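Local coordinates for butyrophilin subfamily 1 member A1 (Bos taurus, PDB 4HH8), which may take part in milk-fat droplet secretion and probably inhibits the proliferation of activated T cells, represented here by its two extracellular immunoglobulin-like domains, at residues Q164-E169 with M199-C204; E169-M174 with V192-S197. The protein carries 1 engineered substitution. One frame throughout, in Å; residues are numbered along the deposited sequence.

Both contacts lie in the second of the two extracellular immunoglobulin domains, about 30 Å from the centre of the elongated chain, and their own centres are about 9 Å apart. Interaction 2 is nested within the loop that interaction 1 closes, and the two share Glu169. Interaction 1 joins strands 160-165 and 201-208 inside one sheet. Interaction 2 sets the chain from 170-171 onward against strand 186-194 of the other sheet. They meet where Phe171 packs on the backbone of Gln164 and Thr165 and on Val202, which also touches Ile194. Pairing within a sheet and packing between sheets, the two elements of an immunoglobulin sandwich, thus join at one end of this domain.

Interaction 1: residues Q164-E169 with M199-C204; sequences QTHRGE and MKNVSC. Unlike the reference sequence in segment 164-169: Gln164 (reference Arg).
Gln164 and Ser203 form an antiparallel hydrogen-bonded pair, Gln164 N giving to Ser203 O at 3.0 Å and Ser203 N to Gln164 O at 2.9 Å. The next backbone bond, from His166 N to Asn201 O, is weak. A type I turn runs from Thr165 to Gly168. Gln164 is an engineered residue. Its CB lies 3.7 Å from Ser203 OG, and its chain then runs out extended over the turn, where NE2 bonds to Gly168 O at 3.1 Å. That bond is straight and lies in the plane of the glutamine amide, although the donor stands above the plane of the glycine carbonyl. A water ties the same side of the sheet together, donating to Thr165 O at 3.0 Å and hydrogen-bonded to Ser203 OG at 3.1 Å. Thr165 O also accepts from Gly168 N, so two donors grip this carbonyl.

His166 swings its ring away from its own backbone N (chi1 -166°) and lies alongside Asn201, both side chains heading the same way. The amide end of Asn201 lies over one face of the imidazole, with the two planes 79° apart. Asn201 carries an N-linked glycan in the natural protein, absent from this model. On the opposite face from Gln164 and Ser203, the methyl CG2 of Thr165 meets CE of the selenomethionine Met199 at 3.8 Å, the two side chains crossing at about a right angle.

Strand 213-220 pairs with 201-208 on the flank away from 160-165, and its Glu218 touches both His166 and Asn201. On the inner face Val202 packs against Trp163 and against Phe171 of strand 170-171, while Cys204 makes the disulfide to Cys150 that pins the two sheets of the immunoglobulin sandwich.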
ATOM      1  N   GLN A 164     -17.885   4.656 -17.732  1.00 39.13           N
ATOM      2  CA  GLN A 164     -17.786   5.611 -18.825  1.00 42.24           C
ATOM      3  C   GLN A 164     -18.551   5.143 -20.030  1.00 44.28           C
ATOM      4  O   GLN A 164     -18.553   3.948 -20.322  1.00 43.69           O
ATOM      5  CB  GLN A 164     -16.326   5.759 -19.231  1.00 42.34           C
ATOM      6  CG  GLN A 164     -15.623   6.909 -18.614  1.00 43.79           C
ATOM      7  CD  GLN A 164     -14.271   7.086 -19.245  1.00 46.56           C
ATOM      8  OE1 GLN A 164     -13.409   6.209 -19.139  1.00 49.46           O
ATOM      9  NE2 GLN A 164     -14.078   8.200 -19.937  1.00 45.86           N
ATOM     10  N   THR A 165     -19.195   6.083 -20.735  1.00 47.86           N
ATOM     11  CA  THR A 165     -19.793   5.798 -22.060  1.00 51.27           C
ATOM     12  C   THR A 165     -18.642   5.695 -23.043  1.00 53.26           C
ATOM     13  O   THR A 165     -17.497   6.007 -22.685  1.00 53.26           O
ATOM     14  CB  THR A 165     -20.830   6.894 -22.556  1.00 51.57           C
ATOM     15  OG1 THR A 165     -20.155   8.035 -23.114  1.00 52.98           O
ATOM     16  CG2 THR A 165     -21.752   7.364 -21.432  1.00 51.59           C
ATOM     17  N   HIS A 166     -18.924   5.255 -24.272  1.00 56.48           N
ATOM     18  CA  HIS A 166     -17.873   5.204 -25.319  1.00 58.42           C
ATOM     19  C   HIS A 166     -17.335   6.615 -25.649  1.00 59.11           C
ATOM     20  O   HIS A 166     -16.149   6.788 -25.978  1.00 59.26           O
ATOM     21  CB  HIS A 166     -18.367   4.459 -26.574  1.00 59.39           C
ATOM     22  CG  HIS A 166     -17.269   4.067 -27.532  1.00 62.84           C
ATOM     23  ND1 HIS A 166     -15.967   3.823 -27.132  1.00 64.57           N
ATOM     24  CD2 HIS A 166     -17.292   3.857 -28.873  1.00 65.15           C
ATOM     25  CE1 HIS A 166     -15.235   3.497 -28.184  1.00 65.82           C
ATOM     26  NE2 HIS A 166     -16.014   3.512 -29.253  1.00 67.14           N
ATOM     27  N   ARG A 167     -18.203   7.621 -25.507  1.00 59.56           N
ATOM     28  CA  ARG A 167     -17.815   9.034 -25.647  1.00 59.92           C
ATOM     29  C   ARG A 167     -16.840   9.574 -24.584  1.00 59.17           C
ATOM     30  O   ARG A 167     -16.133  10.567 -24.829  1.00 59.72           O
ATOM     31  CB  ARG A 167     -19.066   9.924 -25.682  1.00 60.95           C
ATOM     32  CG  ARG A 167     -19.594  10.204 -27.085  1.00 64.06           C
ATOM     33  CD  ARG A 167     -21.080  10.577 -27.076  1.00 68.82           C
ATOM     34  NE  ARG A 167     -21.687  10.321 -28.386  1.00 72.19           N
ATOM     35  CZ  ARG A 167     -22.923  10.671 -28.743  1.00 74.95           C
ATOM     36  NH1 ARG A 167     -23.725  11.305 -27.891  1.00 75.64           N
ATOM     37  NH2 ARG A 167     -23.365  10.389 -29.968  1.00 76.10           N
ATOM     38  N   GLY A 168     -16.809   8.949 -23.406  1.00 57.70           N
ATOM     39  CA  GLY A 168     -15.955   9.420 -22.310  1.00 55.38           C
ATOM     40  C   GLY A 168     -16.685  10.104 -21.148  1.00 54.49           C
ATOM     41  O   GLY A 168     -16.045  10.566 -20.189  1.00 54.59           O
ATOM     42  N   GLU A 169     -18.016  10.187 -21.219  1.00 52.39           N
ATOM     43  CA  GLU A 169     -18.786  10.770 -20.125  1.00 51.01           C
ATOM     44  C   GLU A 169     -18.879   9.762 -18.940  1.00 48.08           C
ATOM     45  O   GLU A 169     -19.549   8.728 -19.043  1.00 46.73           O
ATOM     46  CB  GLU A 169     -20.194  11.218 -20.594  1.00 51.99           C
ATOM     47  CG  GLU A 169     -20.313  11.696 -22.074  1.00 56.92           C
ATOM     48  CD  GLU A 169     -19.982  13.197 -22.312  1.00 62.68           C
ATOM     49  OE1 GLU A 169     -20.575  14.081 -21.626  1.00 64.69           O
ATOM     50  OE2 GLU A 169     -19.143  13.483 -23.213  1.00 63.52           O
HETATM   51  N   MSE A 199     -26.712   3.909 -25.935  1.00 73.25           N
HETATM   52  CA  MSE A 199     -25.432   3.531 -25.342  1.00 73.07           C
HETATM   53  C   MSE A 199     -24.850   2.309 -26.066  1.00 71.42           C
HETATM   54  O   MSE A 199     -25.324   1.186 -25.903  1.00 71.69           O
HETATM   55  CB  MSE A 199     -25.555   3.323 -23.834  1.00 73.86           C
HETATM   56  CG  MSE A 199     -24.348   3.838 -23.072  1.00 78.18           C
HETATM   57 SE   MSE A 199     -24.867   4.763 -21.416  1.00 90.50          SE
HETATM   58  CE  MSE A 199     -25.381   6.520 -22.159  1.00 87.60           C
ATOM     59  N   LYS A 200     -23.837   2.566 -26.888  1.00 69.46           N
ATOM     60  CA  LYS A 200     -23.213   1.576 -27.762  1.00 67.48           C
ATOM     61  C   LYS A 200     -22.422   0.581 -26.893  1.00 65.37           C
ATOM     62  O   LYS A 200     -22.762  -0.606 -26.811  1.00 65.15           O
ATOM     63  CB  LYS A 200     -22.275   2.315 -28.749  1.00 67.97           C
ATOM     64  CG  LYS A 200     -22.201   1.790 -30.201  1.00 70.24           C
ATOM     65  CD  LYS A 200     -21.033   0.797 -30.424  1.00 73.56           C
ATOM     66  CE  LYS A 200     -20.339   0.972 -31.793  1.00 74.44           C
ATOM     67  NZ  LYS A 200     -21.224   0.681 -32.972  1.00 74.61           N
ATOM     68  N   ASN A 201     -21.371   1.105 -26.261  1.00 62.33           N
ATOM     69  CA  ASN A 201     -20.515   0.405 -25.318  1.00 59.25           C
ATOM     70  C   ASN A 201     -20.525   1.139 -23.989  1.00 56.37           C
ATOM     71  O   ASN A 201     -20.749   2.355 -23.938  1.00 55.40           O
ATOM     72  CB  ASN A 201     -19.064   0.442 -25.777  1.00 59.90           C
ATOM     73  CG  ASN A 201     -18.848  -0.231 -27.097  1.00 62.64           C
ATOM     74  OD1 ASN A 201     -19.228  -1.396 -27.290  1.00 64.93           O
ATOM     75  ND2 ASN A 201     -18.211   0.493 -28.030  1.00 63.62           N
ATOM     76  N   VAL A 202     -20.253   0.388 -22.926  1.00 52.38           N
ATOM     77  CA  VAL A 202     -19.937   0.960 -21.630  1.00 48.53           C
ATOM     78  C   VAL A 202     -18.679   0.316 -21.089  1.00 45.68           C
ATOM     79  O   VAL A 202     -18.508  -0.902 -21.195  1.00 45.05           O
ATOM     80  CB  VAL A 202     -21.041   0.696 -20.628  1.00 48.79           C
ATOM     81  CG1 VAL A 202     -20.586   1.115 -19.234  1.00 47.58           C
ATOM     82  CG2 VAL A 202     -22.288   1.434 -21.026  1.00 48.93           C
ATOM     83  N   SER A 203     -17.817   1.118 -20.479  1.00 42.06           N
ATOM     84  CA  SER A 203     -16.670   0.564 -19.799  1.00 39.13           C
ATOM     85  C   SER A 203     -16.691   0.773 -18.264  1.00 37.79           C
ATOM     86  O   SER A 203     -17.355   1.679 -17.744  1.00 37.50           O
ATOM     87  CB  SER A 203     -15.378   1.087 -20.418  1.00 38.40           C
ATOM     88  OG  SER A 203     -15.124   2.374 -19.927  1.00 37.72           O
ATOM     89  N   CYS A 204     -15.950  -0.082 -17.561  1.00 35.34           N
ATOM     90  CA  CYS A 204     -15.814  -0.031 -16.129  1.00 33.62           C
ATOM     91  C   CYS A 204     -14.320   0.033 -15.895  1.00 32.45           C
ATOM     92  O   CYS A 204     -13.602  -0.784 -16.437  1.00 33.35           O
ATOM     93  CB  CYS A 204     -16.399  -1.310 -15.495  1.00 33.55           C
ATOM     94  SG  CYS A 204     -16.020  -1.481 -13.690  1.00 35.33           S
TER
HETATM   95  O   HOH W   1     -15.109   4.299 -22.352  1.00 48.45           O

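Interaction 2: residues E169-M174 with V192-S197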
ATOM      1  N   GLU A 169     -18.016  10.187 -21.219  1.00 52.39           N
ATOM      2  CA  GLU A 169     -18.786  10.770 -20.125  1.00 51.01           C
ATOM      3  C   GLU A 169     -18.879   9.762 -18.940  1.00 48.08           C
ATOM      4  O   GLU A 169     -19.549   8.728 -19.043  1.00 46.73           O
ATOM      5  CB  GLU A 169     -20.194  11.218 -20.594  1.00 51.99           C
ATOM      6  CG  GLU A 169     -20.313  11.696 -22.074  1.00 56.92           C
ATOM      7  CD  GLU A 169     -19.982  13.197 -22.312  1.00 62.68           C
ATOM      8  OE1 GLU A 169     -20.575  14.081 -21.626  1.00 64.69           O
ATOM      9  OE2 GLU A 169     -19.143  13.483 -23.213  1.00 63.52           O
ATOM     10  N   GLU A 170     -18.177  10.057 -17.844  1.00 45.24           N
ATOM     11  CA  GLU A 170     -18.317   9.287 -16.601  1.00 42.43           C
ATOM     12  C   GLU A 170     -19.725   9.382 -15.978  1.00 39.54           C
ATOM     13  O   GLU A 170     -20.384  10.414 -16.047  1.00 39.04           O
ATOM     14  CB  GLU A 170     -17.239   9.668 -15.570  1.00 43.11           C
ATOM     15  CG  GLU A 170     -17.450   8.970 -14.181  1.00 47.03           C
ATOM     16  CD  GLU A 170     -16.399   9.295 -13.122  1.00 53.09           C
ATOM     17  OE1 GLU A 170     -15.838  10.419 -13.137  1.00 58.14           O
ATOM     18  OE2 GLU A 170     -16.139   8.420 -12.262  1.00 53.08           O
ATOM     19  N   PHE A 171     -20.198   8.281 -15.406  1.00 36.46           N
ATOM     20  CA  PHE A 171     -21.400   8.306 -14.613  1.00 33.59           C
ATOM     21  C   PHE A 171     -21.200   7.381 -13.413  1.00 32.97           C
ATOM     22  O   PHE A 171     -20.323   6.515 -13.454  1.00 33.71           O
ATOM     23  CB  PHE A 171     -22.624   7.956 -15.454  1.00 33.68           C
ATOM     24  CG  PHE A 171     -22.558   6.619 -16.103  1.00 32.32           C
ATOM     25  CD1 PHE A 171     -23.103   5.512 -15.487  1.00 30.91           C
ATOM     26  CD2 PHE A 171     -21.975   6.471 -17.336  1.00 32.02           C
ATOM     27  CE1 PHE A 171     -23.050   4.273 -16.085  1.00 31.23           C
ATOM     28  CE2 PHE A 171     -21.930   5.247 -17.950  1.00 33.83           C
ATOM     29  CZ  PHE A 171     -22.483   4.137 -17.314  1.00 33.05           C
ATOM     30  N   PRO A 172     -21.937   7.609 -12.304  1.00 31.13           N
ATOM     31  CA  PRO A 172     -21.655   6.851 -11.088  1.00 29.88           C
ATOM     32  C   PRO A 172     -22.249   5.436 -11.065  1.00 28.56           C
ATOM     33  O   PRO A 172     -23.095   5.134 -11.896  1.00 28.36           O
ATOM     34  CB  PRO A 172     -22.295   7.699  -9.987  1.00 28.48           C
ATOM     35  CG  PRO A 172     -23.280   8.506 -10.672  1.00 30.87           C
ATOM     36  CD  PRO A 172     -22.723   8.818 -12.008  1.00 31.46           C
ATOM     37  N   SER A 173     -21.817   4.592 -10.116  1.00 26.51           N
ATOM     38  CA  SER A 173     -22.525   3.327  -9.845  1.00 26.67           C
ATOM     39  C   SER A 173     -23.914   3.578  -9.247  1.00 26.44           C
ATOM     40  O   SER A 173     -24.208   4.647  -8.730  1.00 25.37           O
ATOM     41  CB  SER A 173     -21.716   2.429  -8.886  1.00 26.04           C
ATOM     42  OG  SER A 173     -20.354   2.322  -9.308  1.00 26.60           O
HETATM   43  N   MSE A 174     -24.762   2.560  -9.307  1.00 27.76           N
HETATM   44  CA  MSE A 174     -25.971   2.485  -8.480  1.00 27.41           C
HETATM   45  C   MSE A 174     -25.555   2.110  -7.086  1.00 26.26           C
HETATM   46  O   MSE A 174     -25.830   2.839  -6.115  1.00 24.68           O
HETATM   47  CB  MSE A 174     -26.912   1.423  -9.015  1.00 28.45           C
HETATM   48  CG  MSE A 174     -28.016   2.016  -9.898  1.00 38.51           C
HETATM   49 SE   MSE A 174     -29.316   3.088  -8.845  1.00 46.07          SE
HETATM   50  CE  MSE A 174     -30.457   1.529  -8.360  1.00 49.28           C
ATOM     51  N   VAL A 192     -24.801  -0.915 -12.050  1.00 32.44           N
ATOM     52  CA  VAL A 192     -25.343   0.251 -12.671  1.00 34.49           C
ATOM     53  C   VAL A 192     -26.582  -0.226 -13.459  1.00 37.19           C
ATOM     54  O   VAL A 192     -26.683  -1.409 -13.842  1.00 38.04           O
ATOM     55  CB  VAL A 192     -24.208   0.892 -13.494  1.00 33.82           C
ATOM     56  CG1 VAL A 192     -24.083   0.334 -14.925  1.00 33.04           C
ATOM     57  CG2 VAL A 192     -24.175   2.336 -13.383  1.00 34.14           C
ATOM     58  N   ILE A 193     -27.552   0.650 -13.646  1.00 39.18           N
ATOM     59  CA  ILE A 193     -28.679   0.329 -14.528  1.00 41.08           C
ATOM     60  C   ILE A 193     -28.564   1.227 -15.766  1.00 42.79           C
ATOM     61  O   ILE A 193     -28.529   2.439 -15.644  1.00 41.46           O
ATOM     62  CB  ILE A 193     -30.025   0.464 -13.796  1.00 40.75           C
ATOM     63  CG1 ILE A 193     -30.083  -0.565 -12.647  1.00 40.24           C
ATOM     64  CG2 ILE A 193     -31.173   0.238 -14.765  1.00 41.09           C
ATOM     65  CD1 ILE A 193     -31.285  -0.442 -11.748  1.00 42.96           C
ATOM     66  N   ILE A 194     -28.428   0.619 -16.945  1.00 46.11           N
ATOM     67  CA  ILE A 194     -28.375   1.369 -18.206  1.00 49.61           C
ATOM     68  C   ILE A 194     -29.788   1.708 -18.678  1.00 52.88           C
ATOM     69  O   ILE A 194     -30.581   0.798 -18.942  1.00 53.04           O
ATOM     70  CB  ILE A 194     -27.635   0.580 -19.319  1.00 49.49           C
ATOM     71  CG1 ILE A 194     -26.243   0.144 -18.857  1.00 48.04           C
ATOM     72  CG2 ILE A 194     -27.576   1.398 -20.617  1.00 48.85           C
ATOM     73  CD1 ILE A 194     -25.312   1.271 -18.393  1.00 45.86           C
ATOM     74  N   ARG A 195     -30.117   3.005 -18.734  1.00 57.03           N
ATOM     75  CA  ARG A 195     -31.418   3.457 -19.288  1.00 61.28           C
ATOM     76  C   ARG A 195     -31.195   4.247 -20.576  1.00 63.59           C
ATOM     77  O   ARG A 195     -30.962   5.457 -20.541  1.00 64.64           O
ATOM     78  CB  ARG A 195     -32.223   4.296 -18.281  1.00 61.28           C
ATOM     79  CG  ARG A 195     -32.693   3.537 -17.039  1.00 62.68           C
ATOM     80  CD  ARG A 195     -32.986   4.522 -15.909  1.00 63.34           C
ATOM     81  NE  ARG A 195     -33.049   3.914 -14.574  1.00 63.32           N
ATOM     82  CZ  ARG A 195     -32.022   3.871 -13.727  1.00 61.23           C
ATOM     83  NH1 ARG A 195     -30.838   4.359 -14.092  1.00 60.49           N
ATOM     84  NH2 ARG A 195     -32.175   3.335 -12.531  1.00 57.94           N
ATOM     85  N   ASP A 196     -31.240   3.545 -21.705  1.00 66.49           N
ATOM     86  CA  ASP A 196     -30.889   4.117 -23.013  1.00 69.03           C
ATOM     87  C   ASP A 196     -31.153   3.092 -24.135  1.00 70.27           C
ATOM     88  O   ASP A 196     -31.328   1.888 -23.881  1.00 70.44           O
ATOM     89  CB  ASP A 196     -29.406   4.557 -23.030  1.00 69.13           C
ATOM     90  CG  ASP A 196     -29.171   5.856 -23.820  1.00 70.86           C
ATOM     91  OD1 ASP A 196     -28.609   6.815 -23.239  1.00 71.61           O
ATOM     92  OD2 ASP A 196     -29.538   5.924 -25.017  1.00 72.06           O
ATOM     93  N   SER A 197     -31.208   3.581 -25.372  1.00 71.58           N
ATOM     94  CA  SER A 197     -31.034   2.718 -26.534  1.00 72.59           C
ATOM     95  C   SER A 197     -29.606   2.960 -26.999  1.00 72.91           C
ATOM     96  O   SER A 197     -28.849   2.013 -27.248  1.00 73.24           O
ATOM     97  CB  SER A 197     -32.020   3.077 -27.657  1.00 72.70           C
ATOM     98  OG  SER A 197     -33.361   3.143 -27.189  1.00 73.63           O
TER
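Phe171 holds its ring between its own backbone N and carbonyl carbon (chi1 59°), which sends it in toward Val192 and Ile194. Val192 has turned CG1 into the equivalent position (chi1 87°), leaving CG2 to face the ring. This methyl meets the phenyl at its edge, in the ring plane, 3.5 Å from Phe171 CE1, and the two side chains cross at about a right angle. The same CG2 also rests 3.3 Å from Pro172 O and 4.0 Å from Ser173 CA, so one valine methyl packs along the extended chain from Phe171 to Ser173. Further along the ring, Ile194 reaches in with CD1, 4.2 Å from Phe171 CZ.

At the other end, the selenomethionine Met174 lies across the backbone of the opposing strand: its CB is 4.1 Å from Val192 CA and its CG 4.0 Å from Ile193 N. Bends at chi2 and chi3 then bring CE to within 4.0 Å of Ile193 CD1. On another branch of that isoleucine, CG2 packs over the centre of one face of the Arg195 guanidinium. No hydrogen bond joins the two segments; the contact is apolar packing, with the Val192 side buried and Met174 at the exposed margin.

Residues 169-174 leave the sheet of strands 160-165, 201-208 and 213-220 and run to strand 175-180 at the edge of the other sheet. Ser173 OG marks the passage with hydrogen bonds to Glu176 OE2 and Trp163 NE1, and the Trp163 ring lies against Phe171 with the planes only about 25° apart. Val192 and Ile194 also touch Leu148 of strand 146-155, placing the Phe171 cluster between the two sheets of the immunoglobulin sandwich.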